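Long-range contacts in c-di-GMP synthase (PDB 6WT9), which joins two GTP molecules into the second messenger 3',3'-c-di-GMP, with release of diphosphate, in a bacterial CBASS antiphage defence system: residues R61-K66 with M183-D188; Q81-V86 with D97-V102. One frame throughout, in Å; residues are numbered along the deposited sequence.

Contact 1 of 2, residues R61-K66 with M183-D188; sequences REAGEK and MGRDVD
M183, a selenomethionine, reaches helix residues E62, A63 and K66 through a chain that runs straight at chi2, carrying SE to the helix, and then bends at chi3 (64°), which turns CE towards E62. E62 is extended in turn, with CG anti to the backbone N (chi1 175°), and the two side chains cross at about a right angle: M183 CE lies 3.7 Å from E62 CD, with both carboxylate oxygens only slightly farther. K66 crosses M183 at a slant, its CD and CE both meeting SE, with K66 CE 3.8 Å from M183 SE. Beneath this pair A63 points at the strand. Its methyl CB meets R185 CB at 3.7 Å and V187 CG2 at 3.9 Å, while the arginine turns off after CB, its side chain touching Y56 and K59 on earlier turns of the same helix. V187 CG2 also lies 3.7 Å from G64 N, so the valine packs on the helix backbone itself. The axes of helix 61-66 and strand 185-188 come within 8.0 Å and cross at -55°, a close helix-on-sheet approach made where the helix offers alanine and glycine. At the strand's start G184 and R185 lie opposite N180, a G1 beta bulge. With no hydrogen bond between the segments, their association rests on van der Waals fit: an apolar centre at A63 and V187, and an edge where M183 meets the charged chains of E62 and K66.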
ATOM      1  N   ARG A  61       9.054  -8.041   6.209  1.00 16.85           N
ATOM      2  CA  ARG A  61       8.598  -8.013   7.593  1.00 21.28           C
ATOM      3  C   ARG A  61       9.725  -8.362   8.556  1.00 26.11           C
ATOM      4  O   ARG A  61       9.747  -7.870   9.689  1.00 27.76           O
ATOM      5  CB  ARG A  61       7.422  -8.972   7.777  1.00 31.32           C
ATOM      6  CG  ARG A  61       6.357  -8.466   8.735  1.00 48.79           C
ATOM      7  CD  ARG A  61       5.249  -9.488   8.943  1.00 55.57           C
ATOM      8  NE  ARG A  61       4.154  -8.946   9.745  1.00 57.11           N
ATOM      9  CZ  ARG A  61       4.180  -8.836  11.071  1.00 56.45           C
ATOM     10  NH1 ARG A  61       5.247  -9.227  11.753  1.00 54.83           N
ATOM     11  NH2 ARG A  61       3.137  -8.330  11.715  1.00 55.76           N
ATOM     12  N   GLU A  62      10.670  -9.198   8.119  1.00 23.70           N
ATOM     13  CA  GLU A  62      11.794  -9.571   8.972  1.00 25.47           C
ATOM     14  C   GLU A  62      12.753  -8.401   9.168  1.00 24.28           C
ATOM     15  O   GLU A  62      13.323  -8.234  10.253  1.00 19.51           O
ATOM     16  CB  GLU A  62      12.521 -10.775   8.374  1.00 28.96           C
ATOM     17  CG  GLU A  62      13.786 -11.182   9.111  1.00 36.98           C
ATOM     18  CD  GLU A  62      14.459 -12.388   8.485  1.00 45.03           C
ATOM     19  OE1 GLU A  62      13.787 -13.120   7.727  1.00 47.85           O
ATOM     20  OE2 GLU A  62      15.661 -12.602   8.749  1.00 48.57           O
ATOM     21  N   ALA A  63      12.946  -7.582   8.129  1.00 22.13           N
ATOM     22  CA  ALA A  63      13.811  -6.414   8.261  1.00 16.65           C
ATOM     23  C   ALA A  63      13.242  -5.421   9.268  1.00 19.93           C
ATOM     24  O   ALA A  63      13.988  -4.820  10.050  1.00 23.07           O
ATOM     25  CB  ALA A  63      14.011  -5.748   6.900  1.00 10.60           C
ATOM     26  N   GLY A  64      11.921  -5.234   9.262  1.00 20.12           N
ATOM     27  CA  GLY A  64      11.301  -4.409  10.282  1.00 21.60           C
ATOM     28  C   GLY A  64      11.418  -5.007  11.668  1.00 24.99           C
ATOM     29  O   GLY A  64      11.470  -4.276  12.661  1.00 23.55           O
ATOM     30  N   GLU A  65      11.471  -6.338  11.755  1.00 25.26           N
ATOM     31  CA  GLU A  65      11.601  -6.994  13.051  1.00 25.65           C
ATOM     32  C   GLU A  65      12.987  -6.771  13.643  1.00 22.20           C
ATOM     33  O   GLU A  65      13.130  -6.605  14.859  1.00 24.98           O
ATOM     34  CB  GLU A  65      11.304  -8.487  12.908  1.00 33.73           C
ATOM     35  CG  GLU A  65      11.082  -9.215  14.221  1.00 43.10           C
ATOM     36  CD  GLU A  65       9.977  -8.592  15.049  1.00 53.05           C
ATOM     37  OE1 GLU A  65      10.291  -7.967  16.083  1.00 57.64           O
ATOM     38  OE2 GLU A  65       8.796  -8.719  14.661  1.00 52.76           O
ATOM     39  N   LYS A  66      14.020  -6.759  12.797  1.00 19.40           N
ATOM     40  CA  LYS A  66      15.367  -6.487  13.286  1.00 21.45           C
ATOM     41  C   LYS A  66      15.504  -5.043  13.752  1.00 19.62           C
ATOM     42  O   LYS A  66      16.201  -4.769  14.736  1.00 22.03           O
ATOM     43  CB  LYS A  66      16.395  -6.801  12.199  1.00 22.93           C
ATOM     44  CG  LYS A  66      16.539  -8.283  11.887  1.00 28.43           C
ATOM     45  CD  LYS A  66      17.544  -8.508  10.765  1.00 35.86           C
ATOM     46  CE  LYS A  66      17.698  -9.983  10.438  1.00 38.19           C
ATOM     47  NZ  LYS A  66      18.240 -10.748  11.595  1.00 44.84           N
HETATM   48  N   MSE A 183      20.309  -7.640   3.979  1.00 48.18           N
HETATM   49  CA  MSE A 183      19.080  -8.172   3.402  1.00 39.78           C
HETATM   50  C   MSE A 183      18.638  -7.410   2.160  1.00 32.06           C
HETATM   51  O   MSE A 183      17.802  -7.889   1.398  1.00 32.01           O
HETATM   52  CB  MSE A 183      17.953  -8.147   4.435  1.00 42.34           C
HETATM   53  CG  MSE A 183      18.285  -8.831   5.746  1.00 46.35           C
HETATM   54 SE   MSE A 183      16.740  -8.892   6.929  1.00 49.84          SE
HETATM   55  CE  MSE A 183      15.581 -10.025   5.845  1.00 47.68           C
ATOM     56  N   GLY A 184      19.196  -6.218   1.964  1.00 31.52           N
ATOM     57  CA  GLY A 184      18.777  -5.378   0.858  1.00 28.43           C
ATOM     58  C   GLY A 184      17.365  -4.852   0.986  1.00 35.43           C
ATOM     59  O   GLY A 184      16.669  -4.711  -0.024  1.00 40.64           O
ATOM     60  N   ARG A 185      16.921  -4.559   2.206  1.00 32.18           N
ATOM     61  CA  ARG A 185      15.574  -4.077   2.467  1.00 31.91           C
ATOM     62  C   ARG A 185      15.632  -2.745   3.203  1.00 29.18           C
ATOM     63  O   ARG A 185      16.571  -2.473   3.957  1.00 25.79           O
ATOM     64  CB  ARG A 185      14.768  -5.090   3.292  1.00 38.13           C
ATOM     65  CG  ARG A 185      14.612  -6.457   2.644  1.00 48.54           C
ATOM     66  CD  ARG A 185      13.836  -6.374   1.339  1.00 53.70           C
ATOM     67  NE  ARG A 185      13.488  -7.697   0.829  1.00 56.99           N
ATOM     68  CZ  ARG A 185      14.277  -8.431   0.049  1.00 58.94           C
ATOM     69  NH1 ARG A 185      15.465  -7.972  -0.317  1.00 59.08           N
ATOM     70  NH2 ARG A 185      13.876  -9.626  -0.365  1.00 61.81           N
ATOM     71  N   ASP A 186      14.615  -1.918   2.981  1.00 26.97           N
ATOM     72  CA  ASP A 186      14.497  -0.623   3.632  1.00 22.00           C
ATOM     73  C   ASP A 186      13.376  -0.646   4.662  1.00 21.38           C
ATOM     74  O   ASP A 186      12.366  -1.334   4.493  1.00 20.67           O
ATOM     75  CB  ASP A 186      14.237   0.491   2.613  1.00 22.66           C
ATOM     76  CG  ASP A 186      15.475   0.853   1.817  1.00 36.46           C
ATOM     77  OD1 ASP A 186      16.589   0.505   2.262  1.00 38.83           O
ATOM     78  OD2 ASP A 186      15.336   1.491   0.753  1.00 44.48           O
ATOM     79  N   VAL A 187      13.573   0.110   5.739  1.00 20.68           N
ATOM     80  CA  VAL A 187      12.583   0.252   6.800  1.00  9.76           C
ATOM     81  C   VAL A 187      12.492   1.725   7.173  1.00 13.61           C
ATOM     82  O   VAL A 187      13.517   2.377   7.405  1.00 22.73           O
ATOM     83  CB  VAL A 187      12.935  -0.593   8.044  1.00 11.05           C
ATOM     84  CG1 VAL A 187      11.900  -0.383   9.142  1.00 14.82           C
ATOM     85  CG2 VAL A 187      13.045  -2.069   7.686  1.00 10.19           C
ATOM     86  N   ASP A 188      11.273   2.250   7.225  1.00 15.50           N
ATOM     87  CA  ASP A 188      11.020   3.591   7.735  1.00 16.89           C
ATOM     88  C   ASP A 188      10.502   3.491   9.163  1.00 17.19           C
ATOM     89  O   ASP A 188       9.691   2.616   9.481  1.00 15.70           O
ATOM     90  CB  ASP A 188      10.015   4.339   6.858  1.00 26.04           C
ATOM     91  CG  ASP A 188      10.567   4.658   5.480  1.00 44.47           C
ATOM     92  OD1 ASP A 188      11.673   4.177   5.156  1.00 50.18           O
ATOM     93  OD2 ASP A 188       9.898   5.391   4.721  1.00 53.34           O
TER

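Contact 2 of 2, residues Q81-V86 with D97-V102; sequences QYQGSV and DIDLLV
Q81-Q83 and D99-L101 pair as antiparallel strands, the axes of strands 81-83 and 98-102 4.7 Å apart at closest and their directions 141° from one another, which shows a marked twist. Q81 with L101 and Q83 with D99 are hydrogen-bonded pairs; Y82 with L100, between them, is non-hydrogen-bonded. The shortest of the four backbone bonds runs from L101 N to Q81 O at 2.7 Å; the longest, D99 N to Q83 O at 3.3 Å, is the one next to G84, where strand pairing gives way. Beyond that point a water bridges the chains, accepting from V86 N and donating to D97 O at 2.7 Å. The ladder joins strand 78-83 to strand 98-104 within the mixed sheet of the nucleotidyltransferase domain, and the latter strand also pairs in parallel with strand 185-194. On the face carrying Y82 and L100, helix 54-71 covers the sheet. There the L100 CD1 methyl sits over one face of the Y82 ring in a CH-pi contact, 4.1 Å from L100 CD1 to the ring centroid and 28° off the normal. The I98 chain, extended through both chi1 and chi2, carries CD1 obliquely against the same ring, 3.5 Å from Y82 CD2. On the face of Q81, Q83, D99 and L101, Q83 extends its chain across the neighbouring strand: its CG packs at 3.5 Å on D99 CB, and its terminal amide lies against the L101 methyls, with Q83 OE1 3.9 Å from L101 CD1. The Q83 amide and D99 carboxylate planes stand 49° apart. P228 and F229 of helix 228-241 reach L101 from this side.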
ATOM      1  N   GLN A  81       4.289  -1.169  16.215  1.00 15.80           N
ATOM      2  CA  GLN A  81       3.318  -1.643  15.243  1.00 17.50           C
ATOM      3  C   GLN A  81       3.848  -1.380  13.841  1.00 18.98           C
ATOM      4  O   GLN A  81       4.834  -0.662  13.648  1.00 17.69           O
ATOM      5  CB  GLN A  81       1.948  -0.970  15.427  1.00 18.12           C
ATOM      6  CG  GLN A  81       1.311  -1.199  16.789  1.00 26.07           C
ATOM      7  CD  GLN A  81       1.121  -2.669  17.112  1.00 31.56           C
ATOM      8  OE1 GLN A  81       0.943  -3.498  16.221  1.00 35.25           O
ATOM      9  NE2 GLN A  81       1.163  -2.996  18.398  1.00 34.57           N
ATOM     10  N   TYR A  82       3.180  -1.966  12.854  1.00 18.72           N
ATOM     11  CA  TYR A  82       3.573  -1.827  11.463  1.00 16.29           C
ATOM     12  C   TYR A  82       2.437  -1.231  10.645  1.00 16.00           C
ATOM     13  O   TYR A  82       1.255  -1.476  10.912  1.00 13.24           O
ATOM     14  CB  TYR A  82       3.991  -3.178  10.863  1.00 18.68           C
ATOM     15  CG  TYR A  82       5.247  -3.750  11.483  1.00 26.27           C
ATOM     16  CD1 TYR A  82       5.175  -4.671  12.519  1.00 30.82           C
ATOM     17  CD2 TYR A  82       6.503  -3.362  11.037  1.00 28.08           C
ATOM     18  CE1 TYR A  82       6.318  -5.194  13.090  1.00 35.51           C
ATOM     19  CE2 TYR A  82       7.652  -3.880  11.601  1.00 29.84           C
ATOM     20  CZ  TYR A  82       7.555  -4.794  12.627  1.00 36.51           C
ATOM     21  OH  TYR A  82       8.696  -5.312  13.192  1.00 40.45           O
ATOM     22  N   GLN A  83       2.812  -0.434   9.650  1.00 16.94           N
ATOM     23  CA  GLN A  83       1.882   0.064   8.652  1.00 17.57           C
ATOM     24  C   GLN A  83       2.550  -0.040   7.288  1.00 18.85           C
ATOM     25  O   GLN A  83       3.766  -0.226   7.187  1.00 23.66           O
ATOM     26  CB  GLN A  83       1.453   1.511   8.933  1.00 13.74           C
ATOM     27  CG  GLN A  83       2.548   2.532   8.689  1.00 14.72           C
ATOM     28  CD  GLN A  83       2.086   3.961   8.908  1.00 22.16           C
ATOM     29  OE1 GLN A  83       0.917   4.211   9.196  1.00 27.01           O
ATOM     30  NE2 GLN A  83       3.007   4.906   8.770  1.00 19.24           N
ATOM     31  N   GLY A  84       1.748   0.079   6.244  1.00 17.34           N
ATOM     32  CA  GLY A  84       2.234  -0.018   4.880  1.00 18.10           C
ATOM     33  C   GLY A  84       1.464  -1.053   4.084  1.00 20.63           C
ATOM     34  O   GLY A  84       0.684  -1.842   4.610  1.00 17.95           O
ATOM     35  N   SER A  85       1.716  -1.030   2.771  1.00 19.34           N
ATOM     36  CA  SER A  85       1.049  -1.961   1.864  1.00 19.68           C
ATOM     37  C   SER A  85       1.346  -3.413   2.221  1.00 16.94           C
ATOM     38  O   SER A  85       0.528  -4.299   1.942  1.00 18.65           O
ATOM     39  CB  SER A  85       1.474  -1.671   0.425  1.00 23.71           C
ATOM     40  OG  SER A  85       1.145  -0.345   0.053  1.00 33.30           O
ATOM     41  N   VAL A  86       2.503  -3.675   2.832  1.00 17.12           N
ATOM     42  CA  VAL A  86       2.860  -5.040   3.212  1.00 17.25           C
ATOM     43  C   VAL A  86       1.840  -5.611   4.191  1.00 15.39           C
ATOM     44  O   VAL A  86       1.469  -6.788   4.109  1.00 15.60           O
ATOM     45  CB  VAL A  86       4.288  -5.070   3.792  1.00 21.55           C
ATOM     46  CG1 VAL A  86       4.549  -6.371   4.535  1.00 25.40           C
ATOM     47  CG2 VAL A  86       5.308  -4.881   2.681  1.00 23.87           C
ATOM     48  N   ASP A  97       9.319  -1.915   0.921  1.00 28.07           N
ATOM     49  CA  ASP A  97       9.742  -1.491   2.243  1.00 39.40           C
ATOM     50  C   ASP A  97       8.581  -1.629   3.226  1.00 37.90           C
ATOM     51  O   ASP A  97       7.458  -1.991   2.863  1.00 35.16           O
ATOM     52  CB  ASP A  97      10.275  -0.062   2.204  1.00 46.10           C
ATOM     53  CG  ASP A  97       9.322   0.900   1.525  1.00 55.46           C
ATOM     54  OD1 ASP A  97       8.221   1.137   2.067  1.00 58.57           O
ATOM     55  OD2 ASP A  97       9.676   1.422   0.447  1.00 59.54           O
ATOM     56  N   ILE A  98       8.859  -1.341   4.493  1.00 28.92           N
ATOM     57  CA  ILE A  98       7.863  -1.438   5.551  1.00 22.56           C
ATOM     58  C   ILE A  98       8.079  -0.279   6.512  1.00 24.67           C
ATOM     59  O   ILE A  98       9.197   0.218   6.676  1.00 26.60           O
ATOM     60  CB  ILE A  98       7.940  -2.802   6.280  1.00 20.75           C
ATOM     61  CG1 ILE A  98       6.726  -3.011   7.186  1.00 19.73           C
ATOM     62  CG2 ILE A  98       9.234  -2.919   7.073  1.00 22.06           C
ATOM     63  CD1 ILE A  98       6.584  -4.432   7.687  1.00 17.12           C
ATOM     64  N   ASP A  99       6.993   0.170   7.131  1.00 26.43           N
ATOM     65  CA  ASP A  99       7.039   1.257   8.097  1.00 30.15           C
ATOM     66  C   ASP A  99       6.849   0.696   9.498  1.00 26.88           C
ATOM     67  O   ASP A  99       5.909  -0.068   9.746  1.00 27.03           O
ATOM     68  CB  ASP A  99       5.976   2.315   7.796  1.00 40.25           C
ATOM     69  CG  ASP A  99       6.338   3.188   6.608  1.00 48.91           C
ATOM     70  OD1 ASP A  99       7.269   2.824   5.858  1.00 52.05           O
ATOM     71  OD2 ASP A  99       5.698   4.245   6.429  1.00 51.16           O
ATOM     72  N   LEU A 100       7.747   1.071  10.403  1.00 17.01           N
ATOM     73  CA  LEU A 100       7.697   0.660  11.798  1.00 16.42           C
ATOM     74  C   LEU A 100       7.238   1.845  12.635  1.00 16.29           C
ATOM     75  O   LEU A 100       7.928   2.869  12.693  1.00 12.71           O
ATOM     76  CB  LEU A 100       9.064   0.165  12.270  1.00 14.73           C
ATOM     77  CG  LEU A 100       9.173  -0.128  13.765  1.00 14.48           C
ATOM     78  CD1 LEU A 100       8.289  -1.305  14.141  1.00 21.02           C
ATOM     79  CD2 LEU A 100      10.617  -0.379  14.156  1.00 12.75           C
ATOM     80  N   LEU A 101       6.078   1.706  13.272  1.00 16.06           N
ATOM     81  CA  LEU A 101       5.534   2.751  14.128  1.00 16.57           C
ATOM     82  C   LEU A 101       6.005   2.549  15.562  1.00 16.47           C
ATOM     83  O   LEU A 101       5.908   1.443  16.103  1.00 15.78           O
ATOM     84  CB  LEU A 101       4.006   2.757  14.067  1.00 21.93           C
ATOM     85  CG  LEU A 101       3.383   3.307  12.784  1.00 19.66           C
ATOM     86  CD1 LEU A 101       1.887   3.070  12.770  1.00 22.78           C
ATOM     87  CD2 LEU A 101       3.681   4.787  12.655  1.00 21.28           C
ATOM     88  N   VAL A 102       6.519   3.616  16.166  1.00 13.84           N
ATOM     89  CA  VAL A 102       6.966   3.611  17.555  1.00 18.03           C
ATOM     90  C   VAL A 102       5.993   4.492  18.329  1.00 16.70           C
ATOM     91  O   VAL A 102       6.066   5.724  18.264  1.00 18.77           O
ATOM     92  CB  VAL A 102       8.411   4.104  17.697  1.00 18.45           C
ATOM     93  CG1 VAL A 102       8.868   3.990  19.141  1.00 12.42           C
ATOM     94  CG2 VAL A 102       9.335   3.325  16.769  1.00  9.67           C
TER
HETATM   95  O   HOH W   1       4.839  -1.406   2.545  1.00 38.94           O

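In the fold
Both contacts are partly buried and involve the same sheet, but contact 2 lies deeper, its centre about 10 Å from the chain centre against about 16 Å for contact 1. Contact 2 is made within the sheet, by a backbone ladder with side chains on two faces; contact 1 sets a helix on one face, without hydrogen bonds. Strands 98-104 and 185-194 are neighbours, and D188 connects the contacts through probable backbone hydrogen bonds to I98 and L100. Helix 54-71 serves both: A63 and G64 lie over V187, while E65 packs by Y82 and V67 and L71 touch L100. In sequence, both segments of contact 2 fall between those of contact 1.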